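Side-chain contacts in fatty acid synthase 1, isoform A (Drosophila melanogaster, PDB 6FN6), which probably builds long-chain saturated fatty acids from acetyl-CoA and malonyl-CoA with NADPH, its modifying region holding dehydratase, enoylreductase and ketoreductase domains: residues 642-647 against 674-679; 653-658 against 666-671; 679-684 against 901-906; 685-690 against 891-896. All coordinates share one frame; numbering follows the deposited sequence.

In the fold
The four contacts gather around one curled sheet (including strands 642-646, 652-656 and 891-895), probably the substrate-binding part of the enoylreductase; 901-906 is in the loop after strand 891-895. Contact 1 is central, its centre about 8 Å from that of contact 3 and about 10 Å from those of contacts 2 and 4; contacts 2 and 3 are about 18 Å apart. Along the chain, contact 2 nests inside the loop closed by contact 1. Contact 3 then opens, sharing Lys679 with contact 1, and encloses contact 4. Contacts 3 and 4 span roughly 200 residues holding the parallel sheet of strands between 710 and 833, which probably binds NADPH; both bring together chain from its two sides.

Contact 1 of 4, residues 642-647 against 674-679; sequences EFAGRD and WQIPEK
Ala644 and Ile676 face each other with their CA atoms 8.3 Å apart, one in strand 642-646 and the other in the loop just after strand 673-675. A single methyl group makes the meeting. Ile676 sets out toward strand 642-646 with CG1 anti to its own carbonyl carbon (chi1 -55°), and the extended chi2 of 174° carries CD1 outward. There CD1 lies 4.3 Å from Ala644 CB and 4.4 Å from Gly645 O, a thin van der Waals touch on a small methyl and a backbone carbonyl that is itself engaged with strand 652-656. The two strands are not neighbours: each pairs antiparallel with strand 652-656, which lies between them in the curled sheet of the enoylreductase, consistent with the substrate-binding half of medium-chain dehydrogenases. Ile676 thus spans the middle strand, and its flanks also touch Arg652 and Met654. Gly645 N is probably hydrogen-bonded to Val653 O, which ties this strand to the one being crossed. From the short helix 682-685, Met682 and Ala685 pack on Ile676 as well. Next along, Arg646 starts out away from the isoleucine; its guanidinium forms a salt bridge with Glu900 and donates to the carbonyls of Gly650 and Lys904.

Contact 2 of 4, residues 653-658 against 666-671; sequences VMAMVP and CVASKR
Val657 packs against Ala668 in the closest part, where the two backbones come within 6.3 Å, CA to CA. Its CG1, anti to the carbonyl carbon (chi1 -74°), lies over the backbone of strand 665-669, 3.9 Å from Ala668 CA and 4.0 Å from Val667 O. CG2 is turned toward the start of that strand and meets Cys666 SG at 4.2 Å, the sulfur being swung anti to its backbone N (chi1 -174°). Two residues earlier, Ala655 adds a methyl-to-methyl touch, its CB 4.0 Å from Ala668 CB. The side chains on this buried side are small and apolar, with the carbonyl of Val667 among them. The other side is looser: Val667 points away to an exposed position, and beyond it the chain turns into Lys670 and Arg671, which do not touch strand 652-656. The Arg671 guanidinium has Ser669 OG 3.7 Å above one face, displaced toward the rim, and its NE is hydrogen-bonded to Gln847 OE1. Strands 652-656 and 665-669 approach each other across the interior of the curled sheet, joined through strands 642-646 and 601-611; Phe643 and Met673 fill in around the alanines, while Met654 and Met656 reach helix 689-702 at Pro689.

Contact 3 of 4, residues 679-684 against 901-906; sequences KWTMEE and AGKKAL
Trp680 meets Lys903 through its backbone and not through its ring, Lys903 NZ standing 4.3 Å from Trp680 N. The side chain starts away from 901-906, and the indole packs with CZ3 on Val688 CG2 and CE3 near Ala685 CB; Met654 also touches the ring, and Pro865 the side chain. The flat guanidinium of Arg652, which donates to Trp680 O, belongs to a side chain that Lys903 touches as well. Lys903 leaves its backbone with CG between N and the carbonyl carbon (chi1 61°) and bends at chi3, bringing NZ to 3.9 Å from Lys679 CA and 4.1 Å from Thr681 CG2. These are loose surface touches, and Lys679 itself is poorly ordered. Thr681 uses its two branches differently: the methyl meets the lysine, while OG1 accepts from Glu684 N at 2.9 Å with an N-H...O angle of 153°. Changing this threonine to an alanine removes OG1 and CG2 and would probably leave the amide of Glu684 without its capping partner and Lys903 with one neighbour fewer. The arrangement is an N-cap at the start of helix 682-685, brushed by the chain that leads from the enoylreductase toward the ketoreductase.

Contact 4 of 4, residues 685-690 against 891-896; sequences ASTVPC and KVVIKV
Thr687 OG1 is gripped by two backbone groups, donating to Glu684 O and accepting from Leu866 N, while the methyl of the same residue rests on Lys891. With the hydroxyl lodged between N and the carbonyl carbon (chi1 68°), CG2 is directed at the strand and comes to 3.6 Å from Lys891 CB. Thr687 and Lys891 run antiparallel alongside one another, the methyl meeting the lysine near its base, at CB and CG. The lysine chain then bends at chi2 and chi3 to carry NZ toward Glu642 OE2, a long and weak ion pair. The other carboxylate oxygen, Glu642 OE1, probably accepts from Cys690 N. Ser686 resembles its neighbour: its OG is bonded to Glu683 O, yet it also sits at the fork of Val893, 3.7 Å from CG1 and 3.9 Å from CG2. Its polar need is met by the preceding helical turn, and the valine supplies packing alone. A type I turn, closed by Val688 N to Ala685 O at 3.0 Å, places Ser686 and Thr687 beside the strand. The turn links helix 682-685 to helix 689-702 and lies against strand 891-895, which runs parallel to 868-872 and antiparallel to 601-611; Thr868 and Tyr608 also touch Val893.

Contact 1 of 4, residues 642-647 against 674-679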
loop_
_atom_site.group_PDB
_atom_site.type_symbol
_atom_site.label_atom_id
_atom_site.label_comp_id
_atom_site.label_asym_id
_atom_site.label_seq_id
_atom_site.Cartn_x
_atom_site.Cartn_y
_atom_site.Cartn_z
ATOM N N GLU A 642 -13.030 -1.885 30.325
ATOM C CA GLU A 642 -12.216 -1.919 31.536
ATOM C C GLU A 642 -12.980 -1.331 32.712
ATOM O O GLU A 642 -14.025 -0.706 32.530
ATOM C CB GLU A 642 -10.911 -1.150 31.321
ATOM C CG GLU A 642 -11.119 0.329 31.022
ATOM C CD GLU A 642 -9.837 1.046 30.647
ATOM O OE1 GLU A 642 -8.774 0.719 31.215
ATOM O OE2 GLU A 642 -9.894 1.944 29.780
ATOM N N PHE A 643 -12.453 -1.522 33.918
ATOM C CA PHE A 643 -13.086 -0.981 35.113
ATOM C C PHE A 643 -12.159 -1.015 36.322
ATOM O O PHE A 643 -11.204 -1.789 36.373
ATOM C CB PHE A 643 -14.364 -1.761 35.442
ATOM C CG PHE A 643 -14.110 -3.161 35.933
ATOM C CD1 PHE A 643 -13.893 -3.409 37.278
ATOM C CD2 PHE A 643 -14.090 -4.229 35.052
ATOM C CE1 PHE A 643 -13.658 -4.691 37.734
ATOM C CE2 PHE A 643 -13.858 -5.514 35.504
ATOM C CZ PHE A 643 -13.641 -5.743 36.846
ATOM N N ALA A 644 -12.468 -0.170 37.298
ATOM C CA ALA A 644 -11.873 -0.259 38.623
ATOM C C ALA A 644 -12.988 -0.560 39.616
ATOM O O ALA A 644 -14.057 0.050 39.563
ATOM C CB ALA A 644 -11.155 1.026 38.986
ATOM N N GLY A 645 -12.742 -1.503 40.516
ATOM C CA GLY A 645 -13.760 -1.920 41.459
ATOM C C GLY A 645 -13.234 -2.789 42.583
ATOM O O GLY A 645 -12.071 -2.683 42.972
ATOM N N ARG A 646 -14.099 -3.654 43.102
ATOM C CA ARG A 646 -13.744 -4.521 44.218
ATOM C C ARG A 646 -13.837 -6.000 43.862
ATOM O O ARG A 646 -14.687 -6.416 43.073
ATOM C CB ARG A 646 -14.631 -4.221 45.426
ATOM C CG ARG A 646 -14.354 -2.863 46.045
ATOM C CD ARG A 646 -15.108 -2.669 47.346
ATOM N NE ARG A 646 -14.869 -1.345 47.911
ATOM C CZ ARG A 646 -13.790 -1.012 48.615
ATOM N NH1 ARG A 646 -13.662 0.220 49.088
ATOM N NH2 ARG A 646 -12.835 -1.904 48.848
ATOM N N ASP A 647 -12.946 -6.784 44.459
ATOM C CA ASP A 647 -12.884 -8.220 44.231
ATOM C C ASP A 647 -14.027 -8.915 44.968
ATOM O O ASP A 647 -14.738 -8.286 45.751
ATOM C CB ASP A 647 -11.529 -8.758 44.701
ATOM C CG ASP A 647 -11.306 -10.208 44.326
ATOM O OD1 ASP A 647 -10.909 -10.470 43.172
ATOM O OD2 ASP A 647 -11.526 -11.086 45.188
ATOM N N TRP A 674 -4.994 -6.173 37.862
ATOM C CA TRP A 674 -3.959 -5.600 38.709
ATOM C C TRP A 674 -4.607 -5.185 40.026
ATOM O O TRP A 674 -5.737 -4.700 40.035
ATOM C CB TRP A 674 -3.304 -4.387 38.045
ATOM C CG TRP A 674 -2.788 -4.629 36.664
ATOM C CD1 TRP A 674 -1.501 -4.907 36.304
ATOM C CD2 TRP A 674 -3.546 -4.594 35.448
ATOM N NE1 TRP A 674 -1.412 -5.053 34.940
ATOM C CE2 TRP A 674 -2.654 -4.864 34.392
ATOM C CE3 TRP A 674 -4.891 -4.361 35.152
ATOM C CZ2 TRP A 674 -3.065 -4.910 33.062
ATOM C CZ3 TRP A 674 -5.298 -4.407 33.831
ATOM C CH2 TRP A 674 -4.388 -4.680 32.803
ATOM N N GLN A 675 -3.905 -5.375 41.137
ATOM C CA GLN A 675 -4.397 -4.875 42.415
ATOM C C GLN A 675 -4.016 -3.407 42.547
ATOM O O GLN A 675 -2.842 -3.051 42.449
ATOM C CB GLN A 675 -3.844 -5.686 43.588
ATOM C CG GLN A 675 -4.442 -7.080 43.706
ATOM C CD GLN A 675 -4.454 -7.598 45.134
ATOM O OE1 GLN A 675 -4.434 -6.821 46.089
ATOM N NE2 GLN A 675 -4.500 -8.916 45.285
ATOM N N ILE A 676 -5.017 -2.561 42.762
ATOM C CA ILE A 676 -4.797 -1.123 42.805
ATOM C C ILE A 676 -3.778 -0.804 43.899
ATOM O O ILE A 676 -3.888 -1.310 45.016
ATOM C CB ILE A 676 -6.115 -0.358 43.038
ATOM C CG1 ILE A 676 -7.152 -0.736 41.974
ATOM C CG2 ILE A 676 -5.863 1.150 43.018
ATOM C CD1 ILE A 676 -8.531 -0.139 42.204
ATOM N N PRO A 677 -2.773 0.029 43.577
ATOM C CA PRO A 677 -1.804 0.460 44.588
ATOM C C PRO A 677 -2.370 1.531 45.514
ATOM O O PRO A 677 -3.449 2.063 45.250
ATOM C CB PRO A 677 -0.652 1.017 43.751
ATOM C CG PRO A 677 -1.304 1.523 42.525
ATOM C CD PRO A 677 -2.458 0.594 42.252
ATOM N N GLU A 678 -1.652 1.829 46.592
ATOM C CA GLU A 678 -2.050 2.892 47.507
ATOM C C GLU A 678 -1.777 4.237 46.834
ATOM O O GLU A 678 -0.983 4.312 45.899
ATOM C CB GLU A 678 -1.295 2.780 48.833
ATOM C CG GLU A 678 -1.896 3.608 49.962
ATOM C CD GLU A 678 -1.084 3.526 51.240
ATOM O OE1 GLU A 678 -1.501 4.131 52.252
ATOM O OE2 GLU A 678 -0.025 2.864 51.232
ATOM N N LYS A 679 -2.453 5.283 47.301
ATOM C CA LYS A 679 -2.334 6.623 46.721
ATOM C C LYS A 679 -2.883 6.666 45.296
ATOM O O LYS A 679 -2.605 7.599 44.542
ATOM C CB LYS A 679 -0.876 7.105 46.731
ATOM C CG LYS A 679 -0.279 7.321 48.114
ATOM C CD LYS A 679 -0.930 8.510 48.811
ATOM C CE LYS A 679 -0.424 8.688 50.233
ATOM N NZ LYS A 679 -0.783 7.545 51.115
#

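Contact 2 of 4, residues 653-658 against 666-671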
loop_
_atom_site.group_PDB
_atom_site.type_symbol
_atom_site.label_atom_id
_atom_site.label_comp_id
_atom_site.label_asym_id
_atom_site.label_seq_id
_atom_site.Cartn_x
_atom_site.Cartn_y
_atom_site.Cartn_z
ATOM N N VAL A 653 -9.268 -3.477 43.067
ATOM C CA VAL A 653 -8.763 -4.069 41.835
ATOM C C VAL A 653 -9.117 -3.220 40.619
ATOM O O VAL A 653 -10.145 -2.543 40.590
ATOM C CB VAL A 653 -9.305 -5.506 41.659
ATOM C CG1 VAL A 653 -8.768 -6.144 40.379
ATOM C CG2 VAL A 653 -8.966 -6.362 42.866
ATOM N N MET A 654 -8.241 -3.263 39.620
ATOM C CA MET A 654 -8.507 -2.686 38.308
ATOM C C MET A 654 -8.319 -3.789 37.275
ATOM O O MET A 654 -7.434 -4.630 37.428
ATOM C CB MET A 654 -7.579 -1.507 38.021
ATOM C CG MET A 654 -6.162 -1.720 38.509
ATOM S SD MET A 654 -5.032 -0.408 38.022
ATOM C CE MET A 654 -4.522 -0.991 36.413
ATOM N N ALA A 655 -9.155 -3.803 36.241
ATOM C CA ALA A 655 -9.141 -4.911 35.293
ATOM C C ALA A 655 -9.359 -4.474 33.851
ATOM O O ALA A 655 -9.736 -3.336 33.573
ATOM C CB ALA A 655 -10.203 -5.924 35.681
ATOM N N MET A 656 -9.125 -5.415 32.942
ATOM C CA MET A 656 -9.346 -5.213 31.518
ATOM C C MET A 656 -10.112 -6.413 30.973
ATOM O O MET A 656 -9.764 -7.560 31.255
ATOM C CB MET A 656 -8.018 -5.037 30.781
ATOM C CG MET A 656 -8.162 -4.805 29.285
ATOM S SD MET A 656 -6.591 -4.502 28.462
ATOM C CE MET A 656 -5.701 -6.013 28.838
ATOM N N VAL A 657 -11.164 -6.141 30.207
ATOM C CA VAL A 657 -12.031 -7.193 29.689
ATOM C C VAL A 657 -12.422 -6.904 28.244
ATOM O O VAL A 657 -12.327 -5.763 27.790
ATOM C CB VAL A 657 -13.282 -7.350 30.564
ATOM C CG1 VAL A 657 -12.931 -8.033 31.877
ATOM C CG2 VAL A 657 -13.914 -5.987 30.825
ATOM N N PRO A 658 -12.871 -7.936 27.512
ATOM C CA PRO A 658 -13.317 -7.728 26.131
ATOM C C PRO A 658 -14.610 -6.930 26.045
ATOM O O PRO A 658 -14.824 -6.196 25.078
ATOM C CB PRO A 658 -13.515 -9.152 25.604
ATOM C CG PRO A 658 -13.731 -9.985 26.805
ATOM C CD PRO A 658 -12.923 -9.357 27.899
ATOM N N CYS A 666 -19.091 -7.225 36.969
ATOM C CA CYS A 666 -18.409 -7.768 35.801
ATOM C C CYS A 666 -17.558 -8.975 36.177
ATOM O O CYS A 666 -16.960 -9.013 37.253
ATOM C CB CYS A 666 -17.537 -6.699 35.137
ATOM S SG CYS A 666 -16.774 -7.231 33.578
ATOM N N VAL A 667 -17.529 -9.968 35.296
ATOM C CA VAL A 667 -16.664 -11.127 35.470
ATOM C C VAL A 667 -15.341 -10.877 34.752
ATOM O O VAL A 667 -15.303 -10.784 33.527
ATOM C CB VAL A 667 -17.340 -12.411 34.955
ATOM C CG1 VAL A 667 -16.419 -13.610 35.127
ATOM C CG2 VAL A 667 -18.656 -12.644 35.676
ATOM N N ALA A 668 -14.263 -10.768 35.523
ATOM C CA ALA A 668 -12.947 -10.467 34.967
ATOM C C ALA A 668 -12.007 -11.667 35.060
ATOM O O ALA A 668 -12.145 -12.510 35.946
ATOM C CB ALA A 668 -12.341 -9.268 35.681
ATOM N N SER A 669 -11.059 -11.740 34.129
ATOM C CA SER A 669 -10.048 -12.794 34.122
ATOM C C SER A 669 -8.853 -12.418 35.001
ATOM O O SER A 669 -8.313 -11.318 34.877
ATOM C CB SER A 669 -9.580 -13.072 32.693
ATOM O OG SER A 669 -8.483 -13.968 32.682
ATOM N N LYS A 670 -8.440 -13.327 35.881
ATOM C CA LYS A 670 -7.366 -13.035 36.828
ATOM C C LYS A 670 -6.077 -12.673 36.104
ATOM O O LYS A 670 -5.304 -11.840 36.577
ATOM C CB LYS A 670 -7.102 -14.226 37.750
ATOM C CG LYS A 670 -8.306 -14.696 38.550
ATOM C CD LYS A 670 -7.948 -15.902 39.408
ATOM C CE LYS A 670 -9.174 -16.519 40.067
ATOM N NZ LYS A 670 -9.747 -15.649 41.131
ATOM N N ARG A 671 -5.848 -13.294 34.952
ATOM C CA ARG A 671 -4.649 -13.013 34.178
ATOM C C ARG A 671 -4.590 -11.533 33.834
ATOM O O ARG A 671 -3.517 -10.929 33.841
ATOM C CB ARG A 671 -4.607 -13.857 32.904
ATOM C CG ARG A 671 -4.554 -15.356 33.154
ATOM C CD ARG A 671 -4.361 -16.115 31.854
ATOM N NE ARG A 671 -5.509 -15.978 30.960
ATOM C CZ ARG A 671 -6.505 -16.855 30.866
ATOM N NH1 ARG A 671 -6.516 -17.954 31.613
ATOM N NH2 ARG A 671 -7.499 -16.632 30.018
#

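Contact 3 of 4, residues 679-684 against 901-906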
loop_
_atom_site.group_PDB
_atom_site.type_symbol
_atom_site.label_atom_id
_atom_site.label_comp_id
_atom_site.label_asym_id
_atom_site.label_seq_id
_atom_site.Cartn_x
_atom_site.Cartn_y
_atom_site.Cartn_z
ATOM N N LYS A 679 -2.453 5.283 47.301
ATOM C CA LYS A 679 -2.334 6.623 46.721
ATOM C C LYS A 679 -2.883 6.666 45.296
ATOM O O LYS A 679 -2.605 7.599 44.542
ATOM C CB LYS A 679 -0.876 7.105 46.731
ATOM C CG LYS A 679 -0.279 7.321 48.114
ATOM C CD LYS A 679 -0.930 8.510 48.811
ATOM C CE LYS A 679 -0.424 8.688 50.233
ATOM N NZ LYS A 679 -0.783 7.545 51.115
ATOM N N TRP A 680 -3.659 5.648 44.933
ATOM C CA TRP A 680 -4.445 5.677 43.708
ATOM C C TRP A 680 -5.920 5.570 44.060
ATOM O O TRP A 680 -6.334 4.634 44.745
ATOM C CB TRP A 680 -4.066 4.533 42.761
ATOM C CG TRP A 680 -2.882 4.801 41.879
ATOM C CD1 TRP A 680 -1.939 5.772 42.036
ATOM C CD2 TRP A 680 -2.528 4.086 40.689
ATOM N NE1 TRP A 680 -1.014 5.702 41.022
ATOM C CE2 TRP A 680 -1.354 4.674 40.181
ATOM C CE3 TRP A 680 -3.088 3.002 40.005
ATOM C CZ2 TRP A 680 -0.727 4.216 39.023
ATOM C CZ3 TRP A 680 -2.464 2.546 38.855
ATOM C CH2 TRP A 680 -1.296 3.153 38.376
ATOM N N THR A 681 -6.711 6.535 43.603
ATOM C CA THR A 681 -8.155 6.456 43.754
ATOM C C THR A 681 -8.648 5.468 42.707
ATOM O O THR A 681 -7.999 5.284 41.675
ATOM C CB THR A 681 -8.846 7.823 43.574
ATOM O OG1 THR A 681 -8.722 8.255 42.214
ATOM C CG2 THR A 681 -8.221 8.868 44.490
ATOM N N MET A 682 -9.771 4.808 42.974
ATOM C CA MET A 682 -10.374 3.938 41.972
ATOM C C MET A 682 -10.591 4.728 40.688
ATOM O O MET A 682 -10.398 4.212 39.590
ATOM C CB MET A 682 -11.701 3.364 42.470
ATOM C CG MET A 682 -11.558 2.200 43.430
ATOM S SD MET A 682 -13.163 1.556 43.935
ATOM C CE MET A 682 -12.665 0.151 44.923
ATOM N N GLU A 683 -10.982 5.989 40.845
ATOM C CA GLU A 683 -11.151 6.902 39.722
ATOM C C GLU A 683 -9.881 6.937 38.874
ATOM O O GLU A 683 -9.931 6.823 37.649
ATOM C CB GLU A 683 -11.507 8.303 40.232
ATOM C CG GLU A 683 -11.474 9.402 39.183
ATOM C CD GLU A 683 -11.836 10.758 39.760
ATOM O OE1 GLU A 683 -11.250 11.773 39.324
ATOM O OE2 GLU A 683 -12.709 10.809 40.652
ATOM N N GLU A 684 -8.744 7.104 39.538
ATOM C CA GLU A 684 -7.458 7.152 38.861
ATOM C C GLU A 684 -7.110 5.810 38.220
ATOM O O GLU A 684 -6.753 5.746 37.043
ATOM C CB GLU A 684 -6.362 7.548 39.851
ATOM C CG GLU A 684 -6.356 9.020 40.221
ATOM C CD GLU A 684 -5.385 9.331 41.343
ATOM O OE1 GLU A 684 -4.403 8.577 41.511
ATOM O OE2 GLU A 684 -5.606 10.328 42.061
ATOM N N ALA A 901 -14.386 5.348 51.913
ATOM C CA ALA A 901 -13.320 6.203 52.417
ATOM C C ALA A 901 -12.177 5.382 53.007
ATOM O O ALA A 901 -12.391 4.297 53.549
ATOM C CB ALA A 901 -13.869 7.163 53.458
ATOM N N GLY A 902 -10.963 5.917 52.891
ATOM C CA GLY A 902 -9.766 5.245 53.361
ATOM C C GLY A 902 -8.993 4.521 52.273
ATOM O O GLY A 902 -7.824 4.185 52.459
ATOM N N LYS A 903 -9.650 4.292 51.137
ATOM C CA LYS A 903 -9.086 3.523 50.024
ATOM C C LYS A 903 -8.397 2.245 50.505
ATOM O O LYS A 903 -7.226 2.003 50.215
ATOM C CB LYS A 903 -8.119 4.381 49.190
ATOM C CG LYS A 903 -6.898 4.935 49.913
ATOM C CD LYS A 903 -6.038 5.773 48.978
ATOM C CE LYS A 903 -6.709 7.098 48.644
ATOM N NZ LYS A 903 -5.866 7.955 47.771
ATOM N N LYS A 904 -9.144 1.435 51.248
ATOM C CA LYS A 904 -8.663 0.152 51.749
ATOM C C LYS A 904 -9.620 -0.943 51.287
ATOM O O LYS A 904 -10.660 -0.653 50.695
ATOM C CB LYS A 904 -8.532 0.156 53.275
ATOM C CG LYS A 904 -7.606 1.239 53.812
ATOM C CD LYS A 904 -7.854 1.536 55.283
ATOM C CE LYS A 904 -7.503 0.345 56.163
ATOM N NZ LYS A 904 -7.831 0.588 57.595
ATOM N N ALA A 905 -9.271 -2.197 51.556
ATOM C CA ALA A 905 -10.128 -3.314 51.180
ATOM C C ALA A 905 -11.331 -3.407 52.110
ATOM O O ALA A 905 -11.209 -3.241 53.324
ATOM C CB ALA A 905 -9.341 -4.613 51.200
ATOM N N LEU A 906 -12.497 -3.671 51.528
ATOM C CA LEU A 906 -13.751 -3.608 52.264
ATOM C C LEU A 906 -14.900 -4.217 51.463
ATOM O O LEU A 906 -15.013 -3.988 50.261
ATOM C CB LEU A 906 -14.057 -2.149 52.607
ATOM C CG LEU A 906 -15.393 -1.798 53.257
ATOM C CD1 LEU A 906 -15.524 -2.470 54.606
ATOM C CD2 LEU A 906 -15.514 -0.294 53.393
#

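Contact 4 of 4, residues 685-690 against 891-896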
loop_
_atom_site.group_PDB
_atom_site.type_symbol
_atom_site.label_atom_id
_atom_site.label_comp_id
_atom_site.label_asym_id
_atom_site.label_seq_id
_atom_site.Cartn_x
_atom_site.Cartn_y
_atom_site.Cartn_z
ATOM N N ALA A 685 -7.224 4.741 39.001
ATOM C CA ALA A 685 -6.812 3.415 38.557
ATOM C C ALA A 685 -7.558 2.974 37.298
ATOM O O ALA A 685 -6.978 2.342 36.412
ATOM C CB ALA A 685 -7.021 2.404 39.673
ATOM N N SER A 686 -8.839 3.321 37.217
ATOM C CA SER A 686 -9.688 2.906 36.104
ATOM C C SER A 686 -9.127 3.325 34.746
ATOM O O SER A 686 -9.472 2.739 33.720
ATOM C CB SER A 686 -11.098 3.481 36.277
ATOM O OG SER A 686 -11.071 4.897 36.344
ATOM N N THR A 687 -8.272 4.343 34.741
ATOM C CA THR A 687 -7.745 4.898 33.498
ATOM C C THR A 687 -6.585 4.087 32.915
ATOM O O THR A 687 -6.214 4.278 31.757
ATOM C CB THR A 687 -7.253 6.344 33.698
ATOM O OG1 THR A 687 -6.094 6.341 34.540
ATOM C CG2 THR A 687 -8.331 7.198 34.339
ATOM N N VAL A 688 -6.021 3.182 33.706
ATOM C CA VAL A 688 -4.745 2.553 33.360
ATOM C C VAL A 688 -4.842 1.337 32.426
ATOM O O VAL A 688 -4.143 1.290 31.418
ATOM C CB VAL A 688 -3.991 2.164 34.652
ATOM C CG1 VAL A 688 -2.743 1.346 34.338
ATOM C CG2 VAL A 688 -3.622 3.401 35.439
ATOM N N PRO A 689 -5.688 0.347 32.763
ATOM C CA PRO A 689 -5.663 -0.963 32.094
ATOM C C PRO A 689 -5.532 -0.946 30.568
ATOM O O PRO A 689 -4.591 -1.530 30.038
ATOM C CB PRO A 689 -7.007 -1.573 32.490
ATOM C CG PRO A 689 -7.316 -0.974 33.789
ATOM C CD PRO A 689 -6.775 0.426 33.752
ATOM N N CYS A 690 -6.469 -0.309 29.875
ATOM C CA CYS A 690 -6.528 -0.411 28.421
ATOM C C CYS A 690 -5.422 0.358 27.711
ATOM O O CYS A 690 -4.686 -0.214 26.907
ATOM C CB CYS A 690 -7.885 0.071 27.913
ATOM S SG CYS A 690 -9.188 -1.152 28.115
ATOM N N LYS A 891 -9.012 10.325 30.198
ATOM C CA LYS A 891 -10.016 9.267 30.167
ATOM C C LYS A 891 -11.381 9.748 30.653
ATOM O O LYS A 891 -11.483 10.469 31.646
ATOM C CB LYS A 891 -9.556 8.083 31.018
ATOM C CG LYS A 891 -10.255 6.772 30.695
ATOM C CD LYS A 891 -10.014 6.361 29.250
ATOM C CE LYS A 891 -9.695 4.882 29.122
ATOM N NZ LYS A 891 -9.280 4.530 27.735
ATOM N N VAL A 892 -12.428 9.332 29.944
ATOM C CA VAL A 892 -13.803 9.607 30.342
ATOM C C VAL A 892 -14.308 8.443 31.184
ATOM O O VAL A 892 -14.326 7.303 30.720
ATOM C CB VAL A 892 -14.703 9.828 29.106
ATOM C CG1 VAL A 892 -16.136 10.148 29.519
ATOM C CG2 VAL A 892 -14.138 10.937 28.227
ATOM N N VAL A 893 -14.729 8.729 32.415
ATOM C CA VAL A 893 -15.101 7.672 33.355
ATOM C C VAL A 893 -16.517 7.849 33.905
ATOM O O VAL A 893 -16.944 8.960 34.219
ATOM C CB VAL A 893 -14.092 7.594 34.517
ATOM C CG1 VAL A 893 -14.329 6.332 35.341
ATOM C CG2 VAL A 893 -12.660 7.640 33.992
ATOM N N ILE A 894 -17.237 6.736 34.026
ATOM C CA ILE A 894 -18.567 6.742 34.633
ATOM C C ILE A 894 -18.488 6.236 36.066
ATOM O O ILE A 894 -18.004 5.134 36.325
ATOM C CB ILE A 894 -19.563 5.908 33.812
ATOM C CG1 ILE A 894 -19.880 6.623 32.501
ATOM C CG2 ILE A 894 -20.854 5.679 34.605
ATOM C CD1 ILE A 894 -20.682 5.797 31.523
ATOM N N LYS A 895 -18.982 7.055 36.989
ATOM C CA LYS A 895 -18.977 6.728 38.409
ATOM C C LYS A 895 -20.205 5.900 38.772
ATOM O O LYS A 895 -21.261 6.444 39.093
ATOM C CB LYS A 895 -18.934 8.014 39.239
ATOM C CG LYS A 895 -18.985 7.821 40.749
ATOM C CD LYS A 895 -19.634 9.020 41.426
ATOM C CE LYS A 895 -18.799 10.281 41.261
ATOM N NZ LYS A 895 -19.460 11.469 41.867
ATOM N N VAL A 896 -20.060 4.581 38.715
ATOM C CA VAL A 896 -21.153 3.683 39.055
ATOM C C VAL A 896 -21.373 3.697 40.565
ATOM O O VAL A 896 -22.509 3.764 41.038
ATOM C CB VAL A 896 -20.878 2.256 38.548
ATOM C CG1 VAL A 896 -22.072 1.355 38.817
ATOM C CG2 VAL A 896 -20.540 2.270 37.059
#